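Local coordinates for SusD homolog (Bacteroides thetaiotaomicron, PDB 3EHN), which probably binds glycans containing N-acetylglucosamine and galactose at the cell surface, as an outer-membrane lipoprotein of the SusD family, at residues A[52-57]-A[89-94]; A[65-70]-A[268-273]; A[83-88]-A[491-496]. All blocks are in the same frame, centred on the assembly; numbering follows the deposited sequence.

Interaction 1. Residues A[52-57]-A[89-94]. With NDG (2-acetamido-2-deoxy-alpha-D-glucopyranose), chain C.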
loop_
_atom_site.group_PDB
_atom_site.type_symbol
_atom_site.label_atom_id
_atom_site.label_comp_id
_atom_site.label_asym_id
_atom_site.label_seq_id
_atom_site.Cartn_x
_atom_site.Cartn_y
_atom_site.Cartn_z
ATOM N N LEU A 52 -2.976 -0.189 12.408
ATOM C CA LEU A 52 -2.768 0.568 11.183
ATOM C C LEU A 52 -1.456 1.330 11.300
ATOM O O LEU A 52 -0.794 1.641 10.305
ATOM C CB LEU A 52 -3.909 1.563 10.963
ATOM C CG LEU A 52 -3.836 2.276 9.613
ATOM C CD1 LEU A 52 -4.106 1.272 8.497
ATOM C CD2 LEU A 52 -4.843 3.386 9.570
ATOM N N GLN A 53 -1.087 1.630 12.534
ATOM C CA GLN A 53 0.133 2.357 12.792
ATOM C C GLN A 53 1.345 1.481 12.445
ATOM O O GLN A 53 2.311 1.945 11.828
ATOM C CB GLN A 53 0.144 2.774 14.260
ATOM C CG GLN A 53 1.087 3.889 14.579
ATOM C CD GLN A 53 0.968 4.340 16.014
ATOM O OE1 GLN A 53 1.054 3.531 16.942
ATOM N NE2 GLN A 53 0.777 5.639 16.209
ATOM N N ASN A 54 1.270 0.209 12.819
ATOM C CA ASN A 54 2.335 -0.758 12.573
ATOM C C ASN A 54 2.472 -1.165 11.109
ATOM O O ASN A 54 3.562 -1.466 10.650
ATOM C CB ASN A 54 2.095 -1.999 13.436
ATOM C CG ASN A 54 3.063 -3.129 13.137
ATOM O OD1 ASN A 54 2.721 -4.095 12.462
ATOM N ND2 ASN A 54 4.275 -3.012 13.644
ATOM N N THR A 55 1.369 -1.168 10.373
ATOM C CA THR A 55 1.410 -1.560 8.969
ATOM C C THR A 55 1.506 -0.408 7.978
ATOM O O THR A 55 2.188 -0.520 6.962
ATOM C CB THR A 55 0.166 -2.363 8.568
ATOM O OG1 THR A 55 -0.983 -1.513 8.618
ATOM C CG2 THR A 55 -0.046 -3.518 9.508
ATOM N N ASP A 56 0.843 0.706 8.274
ATOM C CA ASP A 56 0.820 1.832 7.342
ATOM C C ASP A 56 1.364 3.195 7.772
ATOM O O ASP A 56 2.166 3.802 7.059
ATOM C CB ASP A 56 -0.619 2.044 6.846
ATOM C CG ASP A 56 -1.137 0.890 5.984
ATOM O OD1 ASP A 56 -1.040 -0.289 6.404
ATOM O OD2 ASP A 56 -1.658 1.174 4.882
ATOM N N LEU A 57 0.933 3.689 8.926
ATOM C CA LEU A 57 1.346 5.025 9.341
ATOM C C LEU A 57 2.799 5.293 9.742
ATOM O O LEU A 57 3.425 6.186 9.179
ATOM C CB LEU A 57 0.400 5.526 10.429
ATOM C CG LEU A 57 -1.070 5.363 10.031
ATOM C CD1 LEU A 57 -1.967 5.899 11.140
ATOM C CD2 LEU A 57 -1.332 6.092 8.714
ATOM N N ASN A 89 6.621 -9.567 15.288
ATOM C CA ASN A 89 5.596 -10.586 15.525
ATOM C C ASN A 89 4.233 -9.944 15.356
ATOM O O ASN A 89 3.274 -10.584 14.944
ATOM C CB ASN A 89 5.678 -11.142 16.944
ATOM C CG ASN A 89 6.402 -12.454 17.007
ATOM O OD1 ASN A 89 6.136 -13.349 16.213
ATOM N ND2 ASN A 89 7.320 -12.585 17.959
ATOM N N TYR A 90 4.164 -8.666 15.696
ATOM C CA TYR A 90 2.941 -7.896 15.611
ATOM C C TYR A 90 2.629 -7.633 14.136
ATOM O O TYR A 90 1.478 -7.770 13.704
ATOM C CB TYR A 90 3.146 -6.614 16.426
ATOM C CG TYR A 90 1.985 -5.650 16.542
ATOM C CD1 TYR A 90 0.687 -6.086 16.808
ATOM C CD2 TYR A 90 2.210 -4.271 16.449
ATOM C CE1 TYR A 90 -0.351 -5.170 16.976
ATOM C CE2 TYR A 90 1.189 -3.356 16.616
ATOM C CZ TYR A 90 -0.083 -3.804 16.879
ATOM O OH TYR A 90 -1.068 -2.863 17.049
ATOM N N ALA A 91 3.652 -7.286 13.357
ATOM C CA ALA A 91 3.464 -7.033 11.931
ATOM C C ALA A 91 3.019 -8.312 11.226
ATOM O O ALA A 91 2.214 -8.276 10.302
ATOM C CB ALA A 91 4.761 -6.521 11.298
ATOM N N TYR A 92 3.554 -9.443 11.666
ATOM C CA TYR A 92 3.205 -10.720 11.071
ATOM C C TYR A 92 1.737 -11.016 11.318
ATOM O O TYR A 92 1.057 -11.609 10.472
ATOM C CB TYR A 92 4.042 -11.840 11.675
ATOM C CG TYR A 92 3.784 -13.171 11.022
ATOM C CD1 TYR A 92 4.237 -13.432 9.734
ATOM C CD2 TYR A 92 3.070 -14.168 11.683
ATOM C CE1 TYR A 92 3.989 -14.649 9.122
ATOM C CE2 TYR A 92 2.816 -15.391 11.076
ATOM C CZ TYR A 92 3.282 -15.624 9.799
ATOM O OH TYR A 92 3.064 -16.843 9.197
ATOM N N GLN A 93 1.260 -10.603 12.488
ATOM C CA GLN A 93 -0.130 -10.808 12.872
ATOM C C GLN A 93 -1.009 -9.875 12.052
ATOM O O GLN A 93 -2.005 -10.295 11.462
ATOM C CB GLN A 93 -0.322 -10.518 14.368
ATOM C CG GLN A 93 0.664 -11.249 15.278
ATOM C CD GLN A 93 0.506 -10.899 16.757
ATOM O OE1 GLN A 93 0.361 -9.726 17.130
ATOM N NE2 GLN A 93 0.550 -11.923 17.610
ATOM N N ASN A 94 -0.621 -8.610 12.001
ATOM C CA ASN A 94 -1.387 -7.631 11.257
ATOM C C ASN A 94 -1.500 -7.895 9.758
ATOM O O ASN A 94 -2.522 -7.575 9.155
ATOM C CB ASN A 94 -0.813 -6.233 11.497
ATOM C CG ASN A 94 -0.959 -5.790 12.938
ATOM O OD1 ASN A 94 -2.003 -5.999 13.551
ATOM N ND2 ASN A 94 0.084 -5.166 13.485
HETATM C C1 NDG C . 2.203 5.476 20.659
HETATM C C2 NDG C . 2.254 3.951 20.811
HETATM C C3 NDG C . 0.763 3.531 20.977
HETATM C C4 NDG C . 0.210 4.140 22.250
HETATM C C5 NDG C . 0.350 5.719 22.203
HETATM C C6 NDG C . -0.314 6.405 23.436
HETATM C C7 NDG C . 3.529 2.355 19.351
HETATM C C8 NDG C . 2.918 0.958 19.175
HETATM O O5 NDG C . 1.637 6.213 21.779
HETATM O O3 NDG C . 0.501 2.134 21.047
HETATM O O4 NDG C . -1.214 3.858 22.620
HETATM O O6 NDG C . 0.145 7.761 23.456
HETATM O O7 NDG C . 4.737 2.485 19.470
HETATM N N2 NDG C . 2.774 3.398 19.683
HETATM O O1 NDG C . 3.413 6.147 20.373
#
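Asn54 buries more surface here than any other residue, meeting Tyr90, Ala91 and Asn94 of helix 85-110. Its CG lies anti to the backbone N (chi1 173°), which carries the amide across to that helix. There OD1 accepts a hydrogen bond from Asn94 ND2 at 3.0 Å, with an N-H...O angle of 156°. The donor sits well above the carbonyl plane of Asn54, while OD1 lies almost in the amide plane of Asn94. The same oxygen rests against Ala91, 3.4 Å from its CB. The other end of the amide, ND2, is bonded to Glu78, so both polar atoms of this buried side chain have partners and the rotation of the amide is fixed.

The ring of Tyr90 runs past Asn54 in the opposite direction. Its CE2 is 3.6 Å from Asn54 CB, and the approach is oblique. One face of that ring carries Asn94 ND2, 3.3 Å above its centre, while the Tyr90 hydroxyl bonds to Asp51. Beside this polar group, Thr55 turns its methyl CG2 to Asn94 CB at 3.5 Å. Thr55 OG1 points elsewhere and donates to Asp56 OD1, whose carboxylate also forms a salt bridge with Arg135.

Gln53, next to Asn54, serves the ligand: its OE1 accepts a weak bond from N2 of the bound 2-acetamido-2-deoxyglucose at 3.2 Å. The two helical segments cross at 81°, their axes 9.6 Å apart. This is a nearly perpendicular helix crossing within the mainly helical SusD-like fold, beside its sugar site.

Interaction 2. Residues A[65-70]-A[268-273]. With NDG (2-acetamido-2-deoxy-alpha-D-glucopyranose), chain C.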
loop_
_atom_site.group_PDB
_atom_site.type_symbol
_atom_site.label_atom_id
_atom_site.label_comp_id
_atom_site.label_asym_id
_atom_site.label_seq_id
_atom_site.Cartn_x
_atom_site.Cartn_y
_atom_site.Cartn_z
ATOM N N GLY A 65 7.388 8.335 2.581
ATOM C CA GLY A 65 7.118 9.743 2.779
ATOM C C GLY A 65 5.698 10.254 2.606
ATOM O O GLY A 65 5.520 11.440 2.314
ATOM N N TYR A 66 4.694 9.385 2.763
ATOM C CA TYR A 66 3.289 9.810 2.666
ATOM C C TYR A 66 3.072 10.552 3.978
ATOM O O TYR A 66 2.370 11.563 4.028
ATOM C CB TYR A 66 2.313 8.617 2.653
ATOM C CG TYR A 66 1.900 8.007 1.317
ATOM C CD1 TYR A 66 1.071 6.886 1.299
ATOM C CD2 TYR A 66 2.291 8.549 0.096
ATOM C CE1 TYR A 66 0.632 6.317 0.111
ATOM C CE2 TYR A 66 1.858 7.983 -1.113
ATOM C CZ TYR A 66 1.022 6.865 -1.091
ATOM O OH TYR A 66 0.542 6.286 -2.252
ATOM N N PHE A 67 3.694 10.027 5.039
ATOM C CA PHE A 67 3.587 10.588 6.389
ATOM C C PHE A 67 4.925 10.897 7.051
ATOM O O PHE A 67 5.984 10.480 6.588
ATOM C CB PHE A 67 2.849 9.627 7.326
ATOM C CG PHE A 67 1.616 9.043 6.744
ATOM C CD1 PHE A 67 1.498 7.668 6.591
ATOM C CD2 PHE A 67 0.580 9.863 6.318
ATOM C CE1 PHE A 67 0.371 7.122 6.020
ATOM C CE2 PHE A 67 -0.556 9.323 5.745
ATOM C CZ PHE A 67 -0.661 7.951 5.594
ATOM N N GLY A 68 4.838 11.619 8.168
ATOM C CA GLY A 68 6.008 11.980 8.949
ATOM C C GLY A 68 5.672 11.712 10.402
ATOM O O GLY A 68 4.587 12.065 10.855
ATOM N N ASN A 69 6.580 11.086 11.139
ATOM C CA ASN A 69 6.319 10.790 12.534
ATOM C C ASN A 69 6.774 11.892 13.460
ATOM O O ASN A 69 7.890 12.375 13.343
ATOM C CB ASN A 69 7.035 9.515 12.961
ATOM C CG ASN A 69 6.590 8.307 12.185
ATOM O OD1 ASN A 69 5.396 8.082 11.992
ATOM N ND2 ASN A 69 7.549 7.507 11.745
ATOM N N ASN A 70 5.906 12.293 14.381
ATOM C CA ASN A 70 6.276 13.291 15.367
ATOM C C ASN A 70 6.716 12.499 16.582
ATOM O O ASN A 70 6.122 12.588 17.651
ATOM C CB ASN A 70 5.109 14.197 15.755
ATOM C CG ASN A 70 5.406 15.019 17.017
ATOM O OD1 ASN A 70 6.555 15.366 17.287
ATOM N ND2 ASN A 70 4.368 15.334 17.785
ATOM N N ASN A 268 -1.028 12.369 18.318
ATOM C CA ASN A 268 -0.353 13.481 17.672
ATOM C C ASN A 268 1.012 13.035 17.130
ATOM O O ASN A 268 2.014 13.740 17.291
ATOM C CB ASN A 268 -0.164 14.640 18.665
ATOM C CG ASN A 268 -1.484 15.225 19.145
ATOM O OD1 ASN A 268 -1.832 15.117 20.327
ATOM N ND2 ASN A 268 -2.227 15.851 18.229
ATOM N N GLU A 269 1.049 11.872 16.479
ATOM C CA GLU A 269 2.303 11.362 15.936
ATOM C C GLU A 269 2.371 11.284 14.401
ATOM O O GLU A 269 3.455 11.333 13.828
ATOM C CB GLU A 269 2.595 9.982 16.515
ATOM C CG GLU A 269 2.432 9.873 18.016
ATOM C CD GLU A 269 2.859 8.512 18.530
ATOM O OE1 GLU A 269 2.342 7.491 18.024
ATOM O OE2 GLU A 269 3.718 8.459 19.440
ATOM N N THR A 270 1.230 11.157 13.733
ATOM C CA THR A 270 1.234 11.073 12.277
ATOM C C THR A 270 0.977 12.426 11.612
ATOM O O THR A 270 -0.031 13.079 11.865
ATOM C CB THR A 270 0.204 10.032 11.796
ATOM O OG1 THR A 270 0.529 8.774 12.379
ATOM C CG2 THR A 270 0.228 9.874 10.282
ATOM N N ARG A 271 1.901 12.846 10.758
ATOM C CA ARG A 271 1.769 14.123 10.074
ATOM C C ARG A 271 2.046 13.917 8.604
ATOM O O ARG A 271 2.442 12.822 8.195
ATOM C CB ARG A 271 2.765 15.140 10.651
ATOM C CG ARG A 271 2.517 15.506 12.096
ATOM C CD ARG A 271 1.160 16.157 12.248
ATOM N NE ARG A 271 0.806 16.377 13.646
ATOM C CZ ARG A 271 -0.172 15.742 14.284
ATOM N NH1 ARG A 271 -0.902 14.844 13.650
ATOM N NH2 ARG A 271 -0.418 16.007 15.558
ATOM N N MET A 272 1.828 14.969 7.815
ATOM C CA MET A 272 2.078 14.928 6.375
ATOM C C MET A 272 3.575 14.621 6.136
ATOM O O MET A 272 4.447 15.154 6.836
ATOM C CB MET A 272 1.688 16.274 5.757
ATOM C CG MET A 272 1.933 16.391 4.274
ATOM S SD MET A 272 1.446 18.027 3.627
ATOM C CE MET A 272 2.671 19.081 4.358
ATOM N N GLY A 273 3.862 13.743 5.171
ATOM C CA GLY A 273 5.237 13.371 4.864
ATOM C C GLY A 273 5.964 14.359 3.961
ATOM O O GLY A 273 5.355 15.005 3.106
HETATM C C1 NDG C . 2.203 5.476 20.659
HETATM C C2 NDG C . 2.254 3.951 20.811
HETATM C C3 NDG C . 0.763 3.531 20.977
HETATM C C4 NDG C . 0.210 4.140 22.250
HETATM C C5 NDG C . 0.350 5.719 22.203
HETATM C C6 NDG C . -0.314 6.405 23.436
HETATM C C7 NDG C . 3.529 2.355 19.351
HETATM C C8 NDG C . 2.918 0.958 19.175
HETATM O O5 NDG C . 1.637 6.213 21.779
HETATM O O3 NDG C . 0.501 2.134 21.047
HETATM O O4 NDG C . -1.214 3.858 22.620
HETATM O O6 NDG C . 0.145 7.761 23.456
HETATM O O7 NDG C . 4.737 2.485 19.470
HETATM N N2 NDG C . 2.774 3.398 19.683
HETATM O O1 NDG C . 3.413 6.147 20.373
HETATM O O HOH W 1 2.793 8.322 11.145
#
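Phe67 meets Arg271 and Thr270 through its CB and ring. The carbonyl O of Arg271 lies at the ring edge, near its plane. The methyl CG2 of Thr270 comes obliquely to 3.9 Å from Phe67 CG. One face of the ring is covered by CB of the preceding Tyr66, 4.0 Å above its centre. The guanidinium of Arg271 turns back along its own strand, and NH1 donates to Thr270 O; the group is held further by Val264, Ala325 and, weakly, Lys326.

The two strands that carry these groups pair antiparallel. Gly68 and Arg271 form the hydrogen-bonded pair, with Gly68 N to Arg271 O at 2.7 Å and Arg271 N to Gly68 O at 2.8 Å. At one end Gly273 N bonds to Tyr66 O. Gly273 comes so close to Gly65 and Tyr66 that a CB there would collide with Gly65 O. At the other end Asn70 makes two bonds across the contact. Its N reaches Glu269 O, and its ND2 reaches Asn268 O at 2.9 Å, nearly along the C=O axis; ND2 also bonds to Ser319 O. CG of Asn70 is anti to its own N (chi1 167°), which swings the amide over to the Asn268 carbonyl.

Asn69 and Thr270 share a sheet face, and a water bridges Asn69 OD1 and Thr270 OG1; that hydroxyl also bonds to Ser263. Glu269 extends to the sugar, where OE2 accepts from O1 of the bound 2-acetamido-2-deoxyglucose at 2.5 Å.

The pair forms a two-stranded sheet. Gly65 closes helix 47-63 with a Schellman motif, and Gly273 is the N-cap of helix 274-282. Leu57 and Ile58 of helix 47-63 pack on the face with Asn69 and Thr270, and Tyr66 reaches helices 429-445 and 449-459.

Interaction 3. Residues A[83-88]-A[491-496]. With NDG (2-acetamido-2-deoxy-alpha-D-glucopyranose), chain C.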
loop_
_atom_site.group_PDB
_atom_site.type_symbol
_atom_site.label_atom_id
_atom_site.label_comp_id
_atom_site.label_asym_id
_atom_site.label_seq_id
_atom_site.Cartn_x
_atom_site.Cartn_y
_atom_site.Cartn_z
ATOM N N PHE A 83 13.597 -3.423 13.512
ATOM C CA PHE A 83 12.630 -4.503 13.493
ATOM C C PHE A 83 12.868 -5.444 14.666
ATOM O O PHE A 83 13.431 -6.530 14.514
ATOM C CB PHE A 83 12.715 -5.238 12.150
ATOM C CG PHE A 83 12.594 -4.321 10.943
ATOM C CD1 PHE A 83 11.969 -3.079 11.043
ATOM C CD2 PHE A 83 13.074 -4.722 9.693
ATOM C CE1 PHE A 83 11.826 -2.254 9.920
ATOM C CE2 PHE A 83 12.935 -3.903 8.562
ATOM C CZ PHE A 83 12.310 -2.670 8.680
ATOM N N THR A 84 12.446 -5.007 15.850
ATOM C CA THR A 84 12.601 -5.804 17.062
ATOM C C THR A 84 11.684 -7.020 16.990
ATOM O O THR A 84 10.696 -7.031 16.247
ATOM C CB THR A 84 12.240 -4.998 18.321
ATOM O OG1 THR A 84 10.824 -4.792 18.367
ATOM C CG2 THR A 84 12.924 -3.646 18.299
ATOM N N ASP A 85 12.018 -8.036 17.774
ATOM C CA ASP A 85 11.260 -9.275 17.812
ATOM C C ASP A 85 9.768 -9.086 18.098
ATOM O O ASP A 85 8.934 -9.723 17.454
ATOM C CB ASP A 85 11.865 -10.203 18.863
ATOM C CG ASP A 85 11.562 -11.664 18.599
ATOM O OD1 ASP A 85 12.351 -12.304 17.868
ATOM O OD2 ASP A 85 10.534 -12.163 19.114
ATOM N N SER A 86 9.419 -8.222 19.054
ATOM C CA SER A 86 8.002 -8.008 19.389
ATOM C C SER A 86 7.254 -7.280 18.279
ATOM O O SER A 86 6.145 -7.663 17.910
ATOM C CB SER A 86 7.847 -7.227 20.703
ATOM O OG SER A 86 8.115 -5.844 20.539
ATOM N N ARG A 87 7.863 -6.232 17.745
ATOM C CA ARG A 87 7.239 -5.467 16.685
ATOM C C ARG A 87 7.083 -6.256 15.387
ATOM O O ARG A 87 6.152 -6.026 14.615
ATOM C CB ARG A 87 8.036 -4.194 16.443
ATOM C CG ARG A 87 8.019 -3.276 17.642
ATOM C CD ARG A 87 6.600 -2.880 17.997
ATOM N NE ARG A 87 6.030 -1.956 17.015
ATOM C CZ ARG A 87 4.835 -1.382 17.138
ATOM N NH1 ARG A 87 4.089 -1.648 18.198
ATOM N NH2 ARG A 87 4.396 -0.532 16.221
ATOM N N MET A 88 7.990 -7.189 15.136
ATOM C CA MET A 88 7.885 -7.979 13.925
ATOM C C MET A 88 6.829 -9.073 14.070
ATOM O O MET A 88 6.211 -9.464 13.088
ATOM C CB MET A 88 9.242 -8.569 13.562
ATOM C CG MET A 88 10.216 -7.533 13.062
ATOM S SD MET A 88 9.559 -6.687 11.616
ATOM C CE MET A 88 8.961 -5.181 12.349
ATOM N N PHE A 491 11.406 -11.464 9.836
ATOM C CA PHE A 491 10.565 -12.276 10.705
ATOM C C PHE A 491 11.192 -12.250 12.108
ATOM O O PHE A 491 12.419 -12.315 12.249
ATOM C CB PHE A 491 10.505 -13.720 10.197
ATOM C CG PHE A 491 9.787 -13.884 8.890
ATOM C CD1 PHE A 491 8.411 -13.730 8.813
ATOM C CD2 PHE A 491 10.484 -14.222 7.739
ATOM C CE1 PHE A 491 7.739 -13.915 7.610
ATOM C CE2 PHE A 491 9.818 -14.408 6.530
ATOM C CZ PHE A 491 8.445 -14.255 6.467
ATOM N N ALA A 492 10.361 -12.137 13.140
ATOM C CA ALA A 492 10.872 -12.127 14.506
ATOM C C ALA A 492 11.640 -13.429 14.695
ATOM O O ALA A 492 11.114 -14.508 14.414
ATOM C CB ALA A 492 9.729 -12.049 15.498
ATOM N N PRO A 493 12.900 -13.348 15.152
ATOM C CA PRO A 493 13.715 -14.550 15.363
ATOM C C PRO A 493 13.045 -15.647 16.195
ATOM O O PRO A 493 13.075 -16.831 15.837
ATOM C CB PRO A 493 14.964 -13.991 16.025
ATOM C CG PRO A 493 15.108 -12.662 15.339
ATOM C CD PRO A 493 13.699 -12.129 15.381
ATOM N N THR A 494 12.429 -15.250 17.300
ATOM C CA THR A 494 11.776 -16.209 18.175
ATOM C C THR A 494 10.728 -17.029 17.444
ATOM O O THR A 494 10.360 -18.114 17.892
ATOM C CB THR A 494 11.118 -15.513 19.378
ATOM O OG1 THR A 494 10.042 -14.681 18.922
ATOM C CG2 THR A 494 12.149 -14.666 20.114
ATOM N N ALA A 495 10.257 -16.527 16.313
ATOM C CA ALA A 495 9.243 -17.244 15.549
ATOM C C ALA A 495 9.771 -18.588 15.043
ATOM O O ALA A 495 9.000 -19.537 14.840
ATOM C CB ALA A 495 8.768 -16.392 14.380
ATOM N N TYR A 496 11.087 -18.666 14.856
ATOM C CA TYR A 496 11.730 -19.879 14.361
ATOM C C TYR A 496 11.630 -21.032 15.352
ATOM O O TYR A 496 11.564 -22.202 14.965
ATOM C CB TYR A 496 13.201 -19.600 14.047
ATOM C CG TYR A 496 13.444 -18.811 12.774
ATOM C CD1 TYR A 496 12.958 -17.505 12.620
ATOM C CD2 TYR A 496 14.176 -19.365 11.731
ATOM C CE1 TYR A 496 13.204 -16.780 11.457
ATOM C CE2 TYR A 496 14.423 -18.651 10.571
ATOM C CZ TYR A 496 13.939 -17.365 10.440
ATOM O OH TYR A 496 14.218 -16.679 9.286
HETATM C C1 NDG C . 2.203 5.476 20.659
HETATM C C2 NDG C . 2.254 3.951 20.811
HETATM C C3 NDG C . 0.763 3.531 20.977
HETATM C C4 NDG C . 0.210 4.140 22.250
HETATM C C5 NDG C . 0.350 5.719 22.203
HETATM C C6 NDG C . -0.314 6.405 23.436
HETATM C C7 NDG C . 3.529 2.355 19.351
HETATM C C8 NDG C . 2.918 0.958 19.175
HETATM O O5 NDG C . 1.637 6.213 21.779
HETATM O O3 NDG C . 0.501 2.134 21.047
HETATM O O4 NDG C . -1.214 3.858 22.620
HETATM O O6 NDG C . 0.145 7.761 23.456
HETATM O O7 NDG C . 4.737 2.485 19.470
HETATM N N2 NDG C . 2.774 3.398 19.683
HETATM O O1 NDG C . 3.413 6.147 20.373
#
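A single carboxylate, that of Asp85, takes both the backbone N-H and the hydroxyl of Thr494. The hydroxyl bond runs from Thr494 OG1 to Asp85 OD2 at 2.6 Å and uses the syn lone pair of that oxygen. The backbone bond, Thr494 N to Asp85 OD1, measures 3.0 Å and is modelled nearly straight, but OD1 is crowded by Pro493, so its exact place is less sure. CG of Asp85 stands anti to the backbone N (chi1 -156°), which sends the carboxylate out to the loop. Thr494 belongs to a type I beta turn from Ala492 to Ala495. Asp85 is the first residue of helix 85-110, with Thr84 at the N-cap and its OG1 taking a weak bond from Arg87 N. The contact therefore joins the start of that helix to a turn some 400 residues later in the SusD-like chain. Replacing Asp85 with an alanine would probably leave Thr494 N and OG1 without their acceptors and let the turn shift. Next to these bonds, one helical turn on from Thr84, Met88 CB packs on Ala492 CB at 4.0 Å. The end of the Arg87 side chain leads away from the turn, forms a salt bridge with Glu78, and has O7 of the bound sugar over one guanidinium face.

Overall arrangement
Interactions 1 and 2 lie side by side, with centres 16 Å apart. Helix 47-63 leads into strand 67-69, and Leu57 CD2 touches Phe67 CE1 at 3.3 Å. They also meet at the sugar, where Gln53 NE2 lies 3.0 Å from Glu269 OE1, at best a weak contact. Trp73 adds a further bond to the same ligand, and a bound galactose lies about 6 Å from the Tyr90 side chain. Interaction 3 shares helix 85-110 with interaction 1, and their centres are 12 Å apart. Glu78 links them, bonding to both Asn54 and Arg87. Interactions 2 and 3 are 25 Å apart between centres and do not touch, yet both border the sugar.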